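Local coordinates for putative phosphatase (Bacteroides thetaiotaomicron, PDB 3KYA), which is of unknown function but may be a phosphatase, binds zinc ions and carries an IPT/TIG domain, at residues G321-F326 and G387-D392. Sequence-based numbering, arbitrary orientation.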
ATOM      1  N   GLY A 321     -22.526 -11.985  -1.841  1.00 12.96           N
ATOM      2  CA  GLY A 321     -23.755 -11.705  -1.101  1.00 12.65           C
ATOM      3  C   GLY A 321     -23.568 -11.762   0.417  1.00 12.87           C
ATOM      4  O   GLY A 321     -24.529 -11.642   1.162  1.00 12.54           O
ATOM      5  N   LYS A 322     -22.332 -11.891   0.880  1.00 12.76           N
ATOM      6  CA  LYS A 322     -22.071 -12.080   2.317  1.00 13.16           C
ATOM      7  C   LYS A 322     -22.025 -10.780   3.144  1.00 13.16           C
ATOM      8  O   LYS A 322     -22.048 -10.824   4.384  1.00 13.19           O
ATOM      9  CB  LYS A 322     -20.797 -12.902   2.494  1.00 13.47           C
ATOM     10  CG  LYS A 322     -20.941 -14.313   1.930  1.00 15.52           C
ATOM     11  CD  LYS A 322     -19.798 -15.251   2.283  1.00 18.80           C
ATOM     12  CE  LYS A 322     -20.008 -16.621   1.606  1.00 21.78           C
ATOM     13  NZ  LYS A 322     -18.944 -17.624   1.934  1.00 24.18           N
ATOM     14  N   TYR A 323     -21.921  -9.649   2.461  1.00 13.27           N
ATOM     15  CA  TYR A 323     -21.971  -8.338   3.098  1.00 13.54           C
ATOM     16  C   TYR A 323     -22.276  -7.250   2.083  1.00 13.34           C
ATOM     17  O   TYR A 323     -22.301  -7.508   0.873  1.00 13.93           O
ATOM     18  CB  TYR A 323     -20.694  -8.021   3.875  1.00 13.62           C
ATOM     19  CG  TYR A 323     -19.412  -7.844   3.097  1.00 13.26           C
ATOM     20  CD1 TYR A 323     -19.014  -6.588   2.653  1.00 13.71           C
ATOM     21  CD2 TYR A 323     -18.553  -8.917   2.882  1.00 14.91           C
ATOM     22  CE1 TYR A 323     -17.796  -6.410   1.991  1.00 14.43           C
ATOM     23  CE2 TYR A 323     -17.335  -8.755   2.204  1.00 15.30           C
ATOM     24  CZ  TYR A 323     -16.966  -7.499   1.766  1.00 14.71           C
ATOM     25  OH  TYR A 323     -15.753  -7.327   1.126  1.00 16.26           O
ATOM     26  N   ALA A 324     -22.549  -6.052   2.593  1.00 12.82           N
ATOM     27  CA  ALA A 324     -22.867  -4.884   1.784  1.00 12.65           C
ATOM     28  C   ALA A 324     -22.305  -3.611   2.393  1.00 13.04           C
ATOM     29  O   ALA A 324     -22.087  -3.535   3.607  1.00 13.26           O
ATOM     30  CB  ALA A 324     -24.370  -4.738   1.637  1.00 12.17           C
ATOM     31  N   TYR A 325     -22.055  -2.626   1.537  1.00 13.34           N
ATOM     32  CA  TYR A 325     -21.681  -1.298   1.984  1.00 13.52           C
ATOM     33  C   TYR A 325     -22.862  -0.357   1.727  1.00 13.88           C
ATOM     34  O   TYR A 325     -23.497  -0.421   0.673  1.00 13.51           O
ATOM     35  CB  TYR A 325     -20.437  -0.757   1.265  1.00 13.29           C
ATOM     36  CG  TYR A 325     -19.152  -1.528   1.470  1.00 13.44           C
ATOM     37  CD1 TYR A 325     -18.895  -2.222   2.650  1.00 13.65           C
ATOM     38  CD2 TYR A 325     -18.142  -1.473   0.525  1.00 13.50           C
ATOM     39  CE1 TYR A 325     -17.705  -2.890   2.837  1.00 14.46           C
ATOM     40  CE2 TYR A 325     -16.941  -2.140   0.713  1.00 12.89           C
ATOM     41  CZ  TYR A 325     -16.726  -2.841   1.864  1.00 14.47           C
ATOM     42  OH  TYR A 325     -15.534  -3.506   2.034  1.00 14.63           O
ATOM     43  N   PHE A 326     -23.175   0.498   2.696  1.00 14.00           N
ATOM     44  CA  PHE A 326     -24.217   1.498   2.526  1.00 14.45           C
ATOM     45  C   PHE A 326     -23.510   2.843   2.366  1.00 14.38           C
ATOM     46  O   PHE A 326     -22.866   3.324   3.307  1.00 13.97           O
ATOM     47  CB  PHE A 326     -25.198   1.560   3.712  1.00 15.14           C
ATOM     48  CG  PHE A 326     -25.876   0.253   4.043  1.00 16.86           C
ATOM     49  CD1 PHE A 326     -26.105  -0.711   3.079  1.00 21.16           C
ATOM     50  CD2 PHE A 326     -26.375   0.034   5.305  1.00 21.91           C
ATOM     51  CE1 PHE A 326     -26.767  -1.899   3.395  1.00 22.56           C
ATOM     52  CE2 PHE A 326     -27.045  -1.154   5.613  1.00 22.76           C
ATOM     53  CZ  PHE A 326     -27.227  -2.112   4.654  1.00 21.40           C
ATOM     54  N   GLY A 387      -7.396 -15.648  -0.607  1.00 31.13           N
ATOM     55  CA  GLY A 387      -8.313 -16.248   0.374  1.00 30.95           C
ATOM     56  C   GLY A 387      -9.765 -16.201  -0.068  1.00 30.67           C
ATOM     57  O   GLY A 387     -10.060 -16.190  -1.266  1.00 30.89           O
ATOM     58  N   GLU A 388     -10.679 -16.185   0.901  1.00 30.31           N
ATOM     59  CA  GLU A 388     -12.112 -16.091   0.593  1.00 30.11           C
ATOM     60  C   GLU A 388     -12.540 -14.699   0.138  1.00 28.59           C
ATOM     61  O   GLU A 388     -13.563 -14.565  -0.515  1.00 28.84           O
ATOM     62  CB  GLU A 388     -12.986 -16.539   1.774  1.00 30.64           C
ATOM     63  CG  GLU A 388     -13.181 -18.051   1.828  1.00 32.95           C
ATOM     64  CD  GLU A 388     -14.264 -18.465   2.807  1.00 35.90           C
ATOM     65  OE1 GLU A 388     -14.172 -18.092   4.001  1.00 37.99           O
ATOM     66  OE2 GLU A 388     -15.200 -19.183   2.376  1.00 38.28           O
ATOM     67  N   GLU A 389     -11.777 -13.670   0.492  1.00 26.81           N
ATOM     68  CA  GLU A 389     -12.092 -12.311   0.066  1.00 25.15           C
ATOM     69  C   GLU A 389     -11.286 -12.006  -1.193  1.00 24.29           C
ATOM     70  O   GLU A 389     -10.069 -11.839  -1.118  1.00 24.74           O
ATOM     71  CB  GLU A 389     -11.788 -11.299   1.172  1.00 24.98           C
ATOM     72  CG  GLU A 389     -11.992  -9.852   0.720  1.00 23.65           C
ATOM     73  CD  GLU A 389     -13.400  -9.579   0.235  1.00 22.87           C
ATOM     74  OE1 GLU A 389     -14.263  -9.400   1.114  1.00 22.55           O
ATOM     75  OE2 GLU A 389     -13.634  -9.498  -1.010  1.00 18.03           O
ATOM     76  N   GLU A 390     -11.961 -11.917  -2.340  1.00 22.53           N
ATOM     77  CA  GLU A 390     -11.282 -11.701  -3.626  1.00 21.41           C
ATOM     78  C   GLU A 390     -11.492 -10.334  -4.266  1.00 19.83           C
ATOM     79  O   GLU A 390     -11.027 -10.109  -5.382  1.00 19.74           O
ATOM     80  CB  GLU A 390     -11.748 -12.766  -4.618  1.00 21.55           C
ATOM     81  CG  GLU A 390     -11.441 -14.197  -4.193  1.00 23.44           C
ATOM     82  CD  GLU A 390     -11.872 -15.218  -5.239  1.00 25.27           C
ATOM     83  OE1 GLU A 390     -12.972 -15.080  -5.807  1.00 26.77           O
ATOM     84  OE2 GLU A 390     -11.110 -16.173  -5.482  1.00 29.46           O
ATOM     85  N   TYR A 391     -12.148  -9.413  -3.563  1.00 17.96           N
ATOM     86  CA  TYR A 391     -12.491  -8.125  -4.144  1.00 17.00           C
ATOM     87  C   TYR A 391     -12.102  -6.890  -3.354  1.00 16.27           C
ATOM     88  O   TYR A 391     -12.015  -6.910  -2.125  1.00 16.81           O
ATOM     89  CB  TYR A 391     -14.015  -8.040  -4.326  1.00 16.75           C
ATOM     90  CG  TYR A 391     -14.591  -9.098  -5.205  1.00 16.41           C
ATOM     91  CD1 TYR A 391     -14.949 -10.330  -4.687  1.00 16.46           C
ATOM     92  CD2 TYR A 391     -14.803  -8.865  -6.565  1.00 17.04           C
ATOM     93  CE1 TYR A 391     -15.475 -11.321  -5.494  1.00 16.85           C
ATOM     94  CE2 TYR A 391     -15.324  -9.854  -7.381  1.00 18.09           C
ATOM     95  CZ  TYR A 391     -15.662 -11.079  -6.832  1.00 18.69           C
ATOM     96  OH  TYR A 391     -16.183 -12.073  -7.617  1.00 19.86           O
ATOM     97  N   ASP A 392     -11.884  -5.815  -4.113  1.00 15.35           N
ATOM     98  CA  ASP A 392     -11.752  -4.462  -3.594  1.00 14.63           C
ATOM     99  C   ASP A 392     -13.017  -3.730  -4.034  1.00 14.11           C
ATOM    100  O   ASP A 392     -13.792  -4.238  -4.854  1.00 14.06           O
ATOM    101  CB  ASP A 392     -10.516  -3.750  -4.135  1.00 14.53           C
ATOM    102  CG  ASP A 392      -9.239  -4.287  -3.555  1.00 14.97           C
ATOM    103  OD1 ASP A 392      -9.160  -4.384  -2.306  1.00 14.41           O
ATOM    104  OD2 ASP A 392      -8.308  -4.580  -4.338  1.00 14.34           O
TER
HETATM  105  O   HOH W   1     -14.346  -5.857  -1.046  1.00 16.86           O
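The phenol of Tyr323 and the carboxylate of Glu389 meet in a short hydrogen bond, with Tyr323 OH donating to Glu389 OE1 at 2.6 Å. OE1 lies at the edge of the tyrosine ring, close to the ring plane, whereas the hydroxyl approaches the acid from above the carboxylate plane, 41° out of it; ring and carboxylate planes are turned 74° apart. Tyr323 CG sits between its backbone N and carbonyl carbon (chi1 66°), which sends the ring across the gap between two neighbouring antiparallel blades. In Glu389 the bend at chi2 (58°) turns the carboxylate forward along its own chain, where OE2 accepts the backbone N-H of Tyr391 at 3.0 Å (N to OE2) through its anti lone pair; OE2 also takes a hydrogen bond from His318. One carboxylate is therefore gripped by three donors, which fix its rotation.

A water extends the bridge: it donates to Tyr323 OH at 3.0 Å and to Tyr391 O at 2.8 Å, so the hydroxyl serves as donor to the acid and acceptor from the water. The Tyr323 ring is further held by a cation-pi contact with Arg336 of the adjacent strand. Replacing Glu389 by alanine would remove the carboxylate and is likely to leave Tyr323 OH, the Tyr391 N-H and His318 without their shared mate.

Charge adds a looser element nearer the surface, where Lys322 NZ and Glu388 OE2 end 4.1 Å apart, too far for a salt bridge, though the opposite charges probably attract.

The contact joins the start of strand 323-328 to the loop leading into strand 391-397, a polar link between two successive four-stranded blades of the six-bladed beta-propeller. With so little surface buried, its hold appears to rest on directed hydrogen bonds to one acid and one ordered water.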